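Local coordinates for protein beta-lactamase (Serratia marcescens, PDB 5GWA) that probably hydrolyses beta-lactam antibiotics to substituted beta-amino acids, as a class A extended-spectrum enzyme that is inhibited by avibactam, at residues I66-K76 / N93-I104. Sequence-based numbering, arbitrary orientation.
Sequences ISVDKKLFVKK and NGNLELSFSEII. With NA (sodium ion), chain I; NA (sodium ion), chain O; SO4 (sulfate ion), chain D.
Leu72 and Val74 pair with Leu98 and Leu96 in a two-stranded antiparallel ribbon at the edge of the helical part of this class A beta-lactamase, strand 71-74 running against strand 96-99. Both pairs are hydrogen-bonded, and their apolar side chains share one face, on which Leu72 and Val74 rest on Ile118 of helix 113-123 and Leu96 and Leu98 on Tyr91. The other face, with Phe73 and Glu97, is exposed. A G1 bulge, in which Asn95 and Leu96 both face Val74, ends the ribbon; Gly94 suits the approach to it, since its positive phi (42°) is readily adopted by glycine. The Phe73 ring, its CG anti to the backbone N (chi1 -169°), lies against the bulge, with Leu96 N over one face, offset toward the rim.

At the other end the chain enters helix 100-109. Ser99 is its N-cap, OG accepting from Glu102 N at 2.9 Å. Two carbonyls of 66-76 receive the first helical amides, Phe100 N giving to Lys70 O and Ser101 N to Val68 O. Phe100, buried and wholly apolar in its side chain, fills the corner between the ribbon and Leu61 of helix 49-63, setting CE1 and CZ against Leu72 CD2, each 3.7 Å away, while Ile66 CG2 meets CE2. From the bulge itself, Asn95 OD1 accepts from Lys76 N at 2.9 Å, the donor standing 58° out of the carbonyl plane.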
# COMPACT_ATOMS: atom_id res chain seq x y z
N ILE A 66 7.88 -26.91 -14.10
CA ILE A 66 7.64 -26.60 -12.70
C ILE A 66 6.17 -26.36 -12.45
O ILE A 66 5.55 -25.49 -13.11
CB ILE A 66 8.37 -25.33 -12.31
CG1 ILE A 66 9.83 -25.38 -12.74
CG2 ILE A 66 8.20 -25.07 -10.83
CD1 ILE A 66 10.53 -24.04 -12.73
N SER A 67 5.59 -27.15 -11.57
CA SER A 67 4.20 -27.07 -11.24
C SER A 67 3.89 -25.78 -10.51
O SER A 67 4.67 -25.36 -9.67
CB SER A 67 3.75 -28.22 -10.35
OG SER A 67 2.46 -27.96 -9.82
N VAL A 68 2.73 -25.21 -10.79
CA VAL A 68 2.31 -23.94 -10.19
C VAL A 68 1.97 -24.12 -8.71
O VAL A 68 1.79 -23.14 -7.96
CB VAL A 68 1.13 -23.34 -10.99
CG1 VAL A 68 -0.21 -23.81 -10.45
CG2 VAL A 68 1.21 -21.84 -11.05
N ASP A 69 1.82 -25.37 -8.26
CA ASP A 69 1.58 -25.64 -6.88
C ASP A 69 2.87 -25.76 -6.04
O ASP A 69 2.79 -25.93 -4.84
CB ASP A 69 0.73 -26.88 -6.74
CG ASP A 69 -0.62 -26.72 -7.41
OD1 ASP A 69 -1.21 -25.61 -7.30
OD2 ASP A 69 -1.06 -27.68 -8.07
N LYS A 70 4.00 -25.76 -6.70
CA LYS A 70 5.28 -25.69 -5.99
C LYS A 70 5.39 -24.33 -5.28
O LYS A 70 4.66 -23.38 -5.61
CB LYS A 70 6.45 -25.93 -6.90
CG LYS A 70 6.47 -27.35 -7.46
CD LYS A 70 6.54 -28.39 -6.36
CE LYS A 70 7.17 -29.69 -6.86
NZ LYS A 70 8.51 -29.43 -7.48
N LYS A 71 6.18 -24.30 -4.22
CA LYS A 71 6.20 -23.15 -3.31
C LYS A 71 7.56 -22.48 -3.18
O LYS A 71 8.60 -23.16 -3.05
CB LYS A 71 5.76 -23.55 -1.92
CG LYS A 71 4.36 -24.14 -1.89
CD LYS A 71 3.90 -24.40 -0.48
CE LYS A 71 2.56 -25.11 -0.47
NZ LYS A 71 2.08 -25.42 0.89
N LEU A 72 7.55 -21.15 -3.21
CA LEU A 72 8.67 -20.32 -2.83
C LEU A 72 8.70 -20.07 -1.34
O LEU A 72 7.65 -19.91 -0.72
CB LEU A 72 8.62 -18.99 -3.57
CG LEU A 72 8.60 -19.02 -5.09
CD1 LEU A 72 8.48 -17.65 -5.69
CD2 LEU A 72 9.87 -19.68 -5.58
N PHE A 73 9.91 -19.94 -0.77
CA PHE A 73 9.99 -19.43 0.59
C PHE A 73 10.00 -17.92 0.56
O PHE A 73 10.88 -17.31 -0.02
CB PHE A 73 11.25 -19.95 1.32
CG PHE A 73 11.23 -19.68 2.81
CD1 PHE A 73 10.53 -20.49 3.65
CD2 PHE A 73 11.82 -18.53 3.32
CE1 PHE A 73 10.48 -20.23 5.01
CE2 PHE A 73 11.76 -18.26 4.68
CZ PHE A 73 11.09 -19.11 5.51
N VAL A 74 8.94 -17.31 1.09
CA VAL A 74 8.81 -15.87 1.11
C VAL A 74 9.31 -15.34 2.44
O VAL A 74 8.71 -15.60 3.50
CB VAL A 74 7.33 -15.48 0.86
CG1 VAL A 74 7.14 -13.97 0.95
CG2 VAL A 74 6.91 -16.01 -0.51
N LYS A 75 10.48 -14.73 2.38
CA LYS A 75 11.10 -14.13 3.58
C LYS A 75 10.29 -12.95 4.07
O LYS A 75 9.65 -12.29 3.30
CB LYS A 75 12.51 -13.61 3.24
CG LYS A 75 13.52 -14.72 3.04
CD LYS A 75 14.94 -14.17 2.98
CE LYS A 75 15.26 -13.54 1.64
NZ LYS A 75 16.75 -13.44 1.46
N LYS A 76 10.42 -12.61 5.35
CA LYS A 76 9.78 -11.40 5.84
C LYS A 76 10.26 -10.17 5.05
O LYS A 76 9.48 -9.29 4.73
CB LYS A 76 10.06 -11.26 7.33
CG LYS A 76 9.72 -9.92 7.92
CD LYS A 76 8.48 -10.02 8.79
CE LYS A 76 8.39 -8.79 9.66
NZ LYS A 76 8.88 -7.59 8.92
N ASN A 93 4.11 -11.95 9.45
CA ASN A 93 5.40 -12.47 9.87
C ASN A 93 6.23 -12.95 8.69
O ASN A 93 7.45 -13.04 8.77
CB ASN A 93 5.24 -13.60 10.84
CG ASN A 93 5.12 -13.11 12.25
OD1 ASN A 93 6.12 -12.70 12.87
ND2 ASN A 93 3.90 -12.97 12.70
N GLY A 94 5.61 -13.04 7.53
CA GLY A 94 6.25 -13.71 6.43
C GLY A 94 6.96 -14.98 6.86
O GLY A 94 6.43 -15.75 7.63
N ASN A 95 8.11 -15.22 6.25
CA ASN A 95 8.87 -16.45 6.47
C ASN A 95 8.01 -17.70 6.36
O ASN A 95 7.88 -18.53 7.27
CB ASN A 95 9.57 -16.38 7.82
CG ASN A 95 10.58 -15.28 7.87
OD1 ASN A 95 11.21 -14.93 6.88
ND2 ASN A 95 10.78 -14.73 9.06
N LEU A 96 7.43 -17.87 5.18
CA LEU A 96 6.58 -19.00 4.92
C LEU A 96 6.61 -19.42 3.46
O LEU A 96 7.00 -18.64 2.61
CB LEU A 96 5.15 -18.74 5.39
CG LEU A 96 4.23 -17.93 4.47
CD1 LEU A 96 2.79 -18.07 4.97
CD2 LEU A 96 4.66 -16.49 4.32
N GLU A 97 6.20 -20.66 3.22
CA GLU A 97 6.15 -21.23 1.88
C GLU A 97 4.83 -20.84 1.24
O GLU A 97 3.79 -21.14 1.83
CB GLU A 97 6.21 -22.75 1.99
CG GLU A 97 7.43 -23.24 2.77
CD GLU A 97 7.26 -24.65 3.32
OE1 GLU A 97 6.15 -25.25 3.26
OE2 GLU A 97 8.27 -25.22 3.75
N LEU A 98 4.88 -20.24 0.05
CA LEU A 98 3.66 -19.90 -0.72
C LEU A 98 3.81 -20.44 -2.15
O LEU A 98 4.80 -20.26 -2.78
CB LEU A 98 3.45 -18.39 -0.76
CG LEU A 98 3.12 -17.73 0.58
CD1 LEU A 98 3.04 -16.22 0.39
CD2 LEU A 98 1.87 -18.24 1.20
N SER A 99 2.73 -20.98 -2.69
CA SER A 99 2.79 -21.50 -4.04
C SER A 99 2.92 -20.40 -5.07
O SER A 99 2.43 -19.27 -4.87
CB SER A 99 1.54 -22.34 -4.38
OG SER A 99 0.33 -21.55 -4.35
N PHE A 100 3.45 -20.74 -6.23
CA PHE A 100 3.45 -19.83 -7.35
C PHE A 100 2.00 -19.42 -7.63
O PHE A 100 1.73 -18.28 -7.97
CB PHE A 100 4.02 -20.48 -8.61
CG PHE A 100 5.46 -20.76 -8.52
CD1 PHE A 100 6.40 -19.77 -8.75
CD2 PHE A 100 5.92 -22.07 -8.27
CE1 PHE A 100 7.75 -20.03 -8.65
CE2 PHE A 100 7.26 -22.33 -8.21
CZ PHE A 100 8.18 -21.31 -8.40
N SER A 101 1.07 -20.39 -7.60
CA SER A 101 -0.35 -20.08 -7.82
C SER A 101 -0.87 -18.95 -6.91
O SER A 101 -1.43 -17.96 -7.39
CB SER A 101 -1.20 -21.33 -7.57
OG SER A 101 -2.58 -21.01 -7.66
N GLU A 102 -0.64 -19.08 -5.62
CA GLU A 102 -1.14 -18.11 -4.66
C GLU A 102 -0.47 -16.76 -4.94
O GLU A 102 -1.10 -15.69 -4.80
CB GLU A 102 -0.81 -18.53 -3.22
CG GLU A 102 -1.35 -17.53 -2.21
CD GLU A 102 -1.39 -17.97 -0.75
OE1 GLU A 102 -1.18 -19.17 -0.45
OE2 GLU A 102 -1.81 -17.17 0.11
N ILE A 103 0.82 -16.78 -5.17
CA ILE A 103 1.55 -15.52 -5.38
C ILE A 103 1.07 -14.83 -6.65
O ILE A 103 0.81 -13.61 -6.64
CB ILE A 103 3.09 -15.71 -5.41
CG1 ILE A 103 3.58 -16.21 -4.04
CG2 ILE A 103 3.80 -14.41 -5.81
CD1 ILE A 103 4.98 -16.80 -4.08
N ILE A 104 0.92 -15.59 -7.74
CA ILE A 104 0.43 -14.99 -8.98
C ILE A 104 -0.99 -14.44 -8.85
O ILE A 104 -1.26 -13.33 -9.34
CB ILE A 104 0.48 -16.00 -10.14
CG1 ILE A 104 1.90 -16.39 -10.41
CG2 ILE A 104 -0.21 -15.41 -11.35
CD1 ILE A 104 2.05 -17.65 -11.25
NA NA I . 0.33 -21.36 -1.02
NA NA O . 1.22 -22.19 1.52
S SO4 D . 6.56 -5.24 9.46
O1 SO4 D . 7.32 -4.91 10.69
O2 SO4 D . 5.22 -4.66 9.57
O3 SO4 D . 7.32 -4.65 8.34
O4 SO4 D . 6.51 -6.72 9.24
O HOH W 1 -0.80 -23.72 -1.68